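Local coordinates for protein transcription regulator AmtR (Mycobacterium smegmatis, PDB 5E57) that probably binds DNA as a two-subunit transcription regulator of the TetR family, with a part in the control of nitrogen metabolism, at residues Ala82-Ser94 / Pro174-Phe187. Residues are numbered along the deposited sequence; the frame is centred on the assembly and turned at random.
Sequences APRLHALVIYDAS and PWVIGEGALRVLGF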
loop_
_atom_site.group_PDB
_atom_site.type_symbol
_atom_site.label_atom_id
_atom_site.label_comp_id
_atom_site.label_asym_id
_atom_site.label_seq_id
_atom_site.Cartn_x
_atom_site.Cartn_y
_atom_site.Cartn_z
ATOM N N ALA A 82 -11.143 -17.572 11.432
ATOM C CA ALA A 82 -9.777 -17.076 11.711
ATOM C C ALA A 82 -8.658 -17.897 11.062
ATOM O O ALA A 82 -7.787 -17.314 10.405
ATOM C CB ALA A 82 -9.543 -16.907 13.222
ATOM N N PRO A 83 -8.693 -19.244 11.198
ATOM C CA PRO A 83 -7.635 -20.001 10.557
ATOM C C PRO A 83 -7.710 -19.897 9.056
ATOM O O PRO A 83 -6.704 -20.151 8.373
ATOM C CB PRO A 83 -7.892 -21.449 10.988
ATOM C CG PRO A 83 -8.520 -21.310 12.356
ATOM C CD PRO A 83 -9.354 -20.026 12.263
ATOM N N ARG A 84 -8.881 -19.542 8.531
ATOM C CA ARG A 84 -9.034 -19.590 7.072
ATOM C C ARG A 84 -8.431 -18.317 6.438
ATOM O O ARG A 84 -7.629 -18.381 5.480
ATOM C CB ARG A 84 -10.494 -19.825 6.689
ATOM C CG ARG A 84 -10.891 -21.301 6.898
ATOM C CD ARG A 84 -12.261 -21.556 6.305
ATOM N NE ARG A 84 -13.264 -20.942 7.107
ATOM C CZ ARG A 84 -14.386 -20.344 6.684
ATOM N NH1 ARG A 84 -14.664 -20.154 5.422
ATOM N NH2 ARG A 84 -15.206 -19.871 7.596
ATOM N N LEU A 85 -8.792 -17.206 7.037
ATOM C CA LEU A 85 -8.251 -15.940 6.714
ATOM C C LEU A 85 -6.744 -15.929 6.929
ATOM O O LEU A 85 -6.003 -15.601 6.016
ATOM C CB LEU A 85 -8.878 -14.894 7.574
ATOM C CG LEU A 85 -8.327 -13.479 7.389
ATOM C CD1 LEU A 85 -8.537 -13.044 5.961
ATOM C CD2 LEU A 85 -9.062 -12.523 8.327
ATOM N N HIS A 86 -6.309 -16.382 8.086
ATOM C CA HIS A 86 -4.887 -16.551 8.309
ATOM C C HIS A 86 -4.164 -17.258 7.199
ATOM O O HIS A 86 -3.125 -16.779 6.755
ATOM C CB HIS A 86 -4.559 -17.192 9.642
ATOM C CG HIS A 86 -3.139 -16.954 10.067
ATOM N ND1 HIS A 86 -2.144 -17.885 9.868
ATOM C CD2 HIS A 86 -2.540 -15.876 10.604
ATOM C CE1 HIS A 86 -0.987 -17.389 10.290
ATOM N NE2 HIS A 86 -1.210 -16.186 10.764
ATOM N N ALA A 87 -4.703 -18.379 6.722
ATOM C CA ALA A 87 -4.037 -19.168 5.752
ATOM C C ALA A 87 -4.006 -18.360 4.427
ATOM O O ALA A 87 -3.004 -18.395 3.720
ATOM C CB ALA A 87 -4.752 -20.479 5.517
ATOM N N LEU A 88 -5.097 -17.667 4.093
ATOM C CA LEU A 88 -5.078 -16.887 2.867
ATOM C C LEU A 88 -3.980 -15.791 2.937
ATOM O O LEU A 88 -3.276 -15.579 1.972
ATOM C CB LEU A 88 -6.447 -16.242 2.637
ATOM C CG LEU A 88 -6.602 -15.279 1.448
ATOM C CD1 LEU A 88 -6.222 -15.920 0.141
ATOM C CD2 LEU A 88 -8.051 -14.779 1.414
ATOM N N VAL A 89 -3.882 -15.116 4.074
ATOM C CA VAL A 89 -2.938 -13.993 4.235
ATOM C C VAL A 89 -1.513 -14.537 4.058
ATOM O O VAL A 89 -0.699 -13.983 3.300
ATOM C CB VAL A 89 -3.109 -13.377 5.634
ATOM C CG1 VAL A 89 -2.038 -12.397 5.948
ATOM C CG2 VAL A 89 -4.431 -12.624 5.732
ATOM N N ILE A 90 -1.199 -15.670 4.681
ATOM C CA ILE A 90 0.180 -16.159 4.548
ATOM C C ILE A 90 0.442 -16.476 3.095
ATOM O O ILE A 90 1.416 -16.038 2.535
ATOM C CB ILE A 90 0.438 -17.390 5.386
ATOM C CG1 ILE A 90 0.243 -17.052 6.855
ATOM C CG2 ILE A 90 1.821 -18.003 5.104
ATOM C CD1 ILE A 90 0.956 -15.844 7.402
ATOM N N TYR A 91 -0.477 -17.174 2.454
ATOM C CA TYR A 91 -0.259 -17.627 1.117
ATOM C C TYR A 91 -0.109 -16.480 0.222
ATOM O O TYR A 91 0.789 -16.448 -0.642
ATOM C CB TYR A 91 -1.436 -18.500 0.647
ATOM C CG TYR A 91 -1.310 -19.005 -0.767
ATOM C CD1 TYR A 91 -0.556 -20.163 -1.054
ATOM C CD2 TYR A 91 -1.911 -18.351 -1.819
ATOM C CE1 TYR A 91 -0.434 -20.647 -2.348
ATOM C CE2 TYR A 91 -1.844 -18.869 -3.136
ATOM C CZ TYR A 91 -1.099 -20.019 -3.406
ATOM O OH TYR A 91 -0.977 -20.555 -4.681
ATOM N N ASP A 92 -0.989 -15.520 0.379
ATOM C CA ASP A 92 -1.002 -14.400 -0.586
ATOM C C ASP A 92 0.212 -13.488 -0.335
ATOM O O ASP A 92 0.935 -13.120 -1.276
ATOM C CB ASP A 92 -2.318 -13.620 -0.415
ATOM C CG ASP A 92 -2.661 -12.744 -1.595
ATOM O OD1 ASP A 92 -1.863 -12.658 -2.567
ATOM O OD2 ASP A 92 -3.746 -12.095 -1.480
ATOM N N ALA A 93 0.423 -13.071 0.921
ATOM C CA ALA A 93 1.575 -12.206 1.237
ATOM C C ALA A 93 2.876 -12.908 0.780
ATOM O O ALA A 93 3.800 -12.253 0.177
ATOM C CB ALA A 93 1.588 -11.929 2.714
ATOM N N SER A 94 2.978 -14.203 1.041
ATOM C CA SER A 94 4.152 -14.941 0.512
ATOM C C SER A 94 4.337 -14.835 -0.981
ATOM O O SER A 94 5.471 -14.556 -1.483
ATOM C CB SER A 94 4.100 -16.391 0.876
ATOM O OG SER A 94 3.926 -16.548 2.281
ATOM N N PRO A 174 5.586 -12.372 5.682
ATOM C CA PRO A 174 4.186 -12.818 5.604
ATOM C C PRO A 174 3.555 -13.141 6.950
ATOM O O PRO A 174 2.381 -12.858 7.145
ATOM C CB PRO A 174 4.271 -14.075 4.761
ATOM C CG PRO A 174 5.475 -13.893 3.890
ATOM C CD PRO A 174 6.448 -13.080 4.725
ATOM N N TRP A 175 4.325 -13.738 7.872
ATOM C CA TRP A 175 3.817 -14.157 9.153
ATOM C C TRP A 175 3.529 -13.010 10.023
ATOM O O TRP A 175 2.603 -13.059 10.836
ATOM C CB TRP A 175 4.745 -15.199 9.841
ATOM C CG TRP A 175 4.965 -16.421 8.969
ATOM C CD1 TRP A 175 5.934 -16.573 7.984
ATOM C CD2 TRP A 175 4.168 -17.605 8.915
ATOM N NE1 TRP A 175 5.796 -17.820 7.364
ATOM C CE2 TRP A 175 4.744 -18.474 7.942
ATOM C CE3 TRP A 175 3.084 -18.069 9.651
ATOM C CZ2 TRP A 175 4.191 -19.747 7.643
ATOM C CZ3 TRP A 175 2.553 -19.319 9.353
ATOM C CH2 TRP A 175 3.092 -20.133 8.369
ATOM N N VAL A 176 4.315 -11.951 9.859
ATOM C CA VAL A 176 4.101 -10.733 10.623
ATOM C C VAL A 176 2.797 -10.094 10.190
ATOM O O VAL A 176 2.023 -9.583 11.004
ATOM C CB VAL A 176 5.276 -9.759 10.396
ATOM C CG1 VAL A 176 4.996 -8.396 11.002
ATOM C CG2 VAL A 176 6.584 -10.362 10.936
ATOM N N ILE A 177 2.583 -10.131 8.889
ATOM C CA ILE A 177 1.378 -9.631 8.306
ATOM C C ILE A 177 0.144 -10.460 8.758
ATOM O O ILE A 177 -0.900 -9.902 9.016
ATOM C CB ILE A 177 1.506 -9.680 6.767
ATOM C CG1 ILE A 177 2.534 -8.629 6.330
ATOM C CG2 ILE A 177 0.152 -9.478 6.087
ATOM C CD1 ILE A 177 2.006 -7.235 6.400
ATOM N N GLY A 178 0.335 -11.772 8.828
ATOM C CA GLY A 178 -0.665 -12.694 9.256
ATOM C C GLY A 178 -1.110 -12.379 10.654
ATOM O O GLY A 178 -2.292 -12.289 10.894
ATOM N N GLU A 179 -0.165 -12.140 11.572
ATOM C CA GLU A 179 -0.583 -11.781 12.915
ATOM C C GLU A 179 -1.366 -10.423 12.988
ATOM O O GLU A 179 -2.391 -10.331 13.648
ATOM C CB GLU A 179 0.619 -11.736 13.858
ATOM C CG GLU A 179 0.106 -11.362 15.234
ATOM C CD GLU A 179 1.087 -11.645 16.368
ATOM O OE1 GLU A 179 2.116 -12.365 16.140
ATOM O OE2 GLU A 179 0.764 -11.097 17.458
ATOM N N GLY A 180 -0.840 -9.402 12.319
ATOM C CA GLY A 180 -1.484 -8.111 12.272
ATOM C C GLY A 180 -2.876 -8.140 11.699
ATOM O O GLY A 180 -3.760 -7.447 12.203
ATOM N N ALA A 181 -3.060 -8.923 10.634
ATOM C CA ALA A 181 -4.326 -8.943 9.934
ATOM C C ALA A 181 -5.402 -9.519 10.822
ATOM O O ALA A 181 -6.534 -9.055 10.794
ATOM C CB ALA A 181 -4.218 -9.751 8.654
ATOM N N LEU A 182 -5.021 -10.463 11.671
ATOM C CA LEU A 182 -5.877 -10.958 12.730
ATOM C C LEU A 182 -6.051 -10.062 13.958
ATOM O O LEU A 182 -7.204 -9.892 14.425
ATOM C CB LEU A 182 -5.486 -12.418 13.034
ATOM C CG LEU A 182 -6.252 -13.018 11.802
ATOM C CD1 LEU A 182 -5.419 -13.627 10.711
ATOM C CD2 LEU A 182 -7.445 -13.855 12.215
ATOM N N ARG A 183 -4.990 -9.414 14.437
ATOM C CA ARG A 183 -5.225 -8.440 15.506
ATOM C C ARG A 183 -6.115 -7.288 15.197
ATOM O O ARG A 183 -6.856 -6.809 16.094
ATOM C CB ARG A 183 -3.939 -7.893 16.087
ATOM C CG ARG A 183 -3.175 -8.964 16.753
ATOM C CD ARG A 183 -1.953 -8.352 17.363
ATOM N NE ARG A 183 -1.118 -9.428 17.825
ATOM C CZ ARG A 183 -1.126 -9.860 19.047
ATOM N NH1 ARG A 183 -1.903 -9.255 19.977
ATOM N NH2 ARG A 183 -0.328 -10.897 19.359
ATOM N N VAL A 184 -6.115 -6.828 13.959
ATOM C CA VAL A 184 -6.915 -5.637 13.645
ATOM C C VAL A 184 -8.361 -6.006 13.661
ATOM O O VAL A 184 -9.231 -5.098 13.736
ATOM C CB VAL A 184 -6.654 -4.955 12.272
ATOM C CG1 VAL A 184 -5.307 -4.349 12.271
ATOM C CG2 VAL A 184 -6.788 -5.922 11.103
ATOM N N LEU A 185 -8.632 -7.303 13.569
ATOM C CA LEU A 185 -10.021 -7.767 13.633
ATOM C C LEU A 185 -10.498 -8.147 15.037
ATOM O O LEU A 185 -11.604 -8.603 15.178
ATOM C CB LEU A 185 -10.174 -8.987 12.770
ATOM C CG LEU A 185 -9.749 -8.791 11.339
ATOM C CD1 LEU A 185 -9.918 -10.128 10.618
ATOM C CD2 LEU A 185 -10.522 -7.678 10.670
ATOM N N GLY A 186 -9.636 -8.019 16.040
ATOM C CA GLY A 186 -9.987 -8.297 17.436
ATOM C C GLY A 186 -9.619 -9.701 17.809
ATOM O O GLY A 186 -9.946 -10.148 18.869
ATOM N N PHE A 187 -8.949 -10.430 16.947
ATOM C CA PHE A 187 -8.518 -11.755 17.361
ATOM C C PHE A 187 -7.394 -11.623 18.394
ATOM O O PHE A 187 -6.394 -10.944 18.141
ATOM C CB PHE A 187 -8.087 -12.565 16.152
ATOM C CG PHE A 187 -7.685 -13.962 16.441
ATOM C CD1 PHE A 187 -8.587 -14.996 16.307
ATOM C CD2 PHE A 187 -6.380 -14.258 16.746
ATOM C CE1 PHE A 187 -8.191 -16.303 16.532
ATOM C CE2 PHE A 187 -5.985 -15.559 16.981
ATOM C CZ PHE A 187 -6.888 -16.586 16.875
HETATM O O HOH W 1 1.222 -15.166 11.583
#
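Ile90 and Val89 meet Gly178 where two roughly antiparallel helices, 82-94 and 174-183, pack, their axes approaching to 8.5 Å at 146°. Lacking a side chain, Gly178 lets Ile90 CD1 and His86 NE2 come close over its alpha carbon, and Val89 CG1 settles 3.6 Å from Gly178 CA. Val89 forks, CG1 also meeting Ile177 CG2 and CG2 reaching Ala181. Small Ala93 lies against Pro174, and the methyl of Ala82 touches both Leu182 CD2 and Phe187 CE1. Leu85 and Leu185 meet tip to tip, CD2 to CD1 at a tight 3.4 Å.

The aromatic contact is a CH-pi interaction. Ile90 CG2 sits over one face of the Trp175 indole, 4.1 Å from the centroid of its six-membered ring. CG1, anti to the carbonyl carbon (chi1 -62°), carries CD1 to Trp175 CE3. Loop residues Val204, Pro206 and Pro207 also touch the indole.

Polar groups join the helices through water. His86 NE2 lies 2.8 Å from a water in the imidazole plane, and this water donates to Trp175 O; His86 ND1 is hydrogen-bonded to Thr198 OG1 of helix 191-202, so both ring nitrogens are engaged and the ring's rotation is fixed. Leu182 CD1 abuts the ring edge. Ser94 OG turns back to Ile90 O at 2.6 Å, meeting it from the face opposite Ser94 N, which satisfies the hydroxyl beside apolar Pro174.

Apolar shape complementarity therefore joins two helices of what is, as in other TetR-family regulators, probably the ligand-binding domain, while one water and a doubly held histidine supply its polar link.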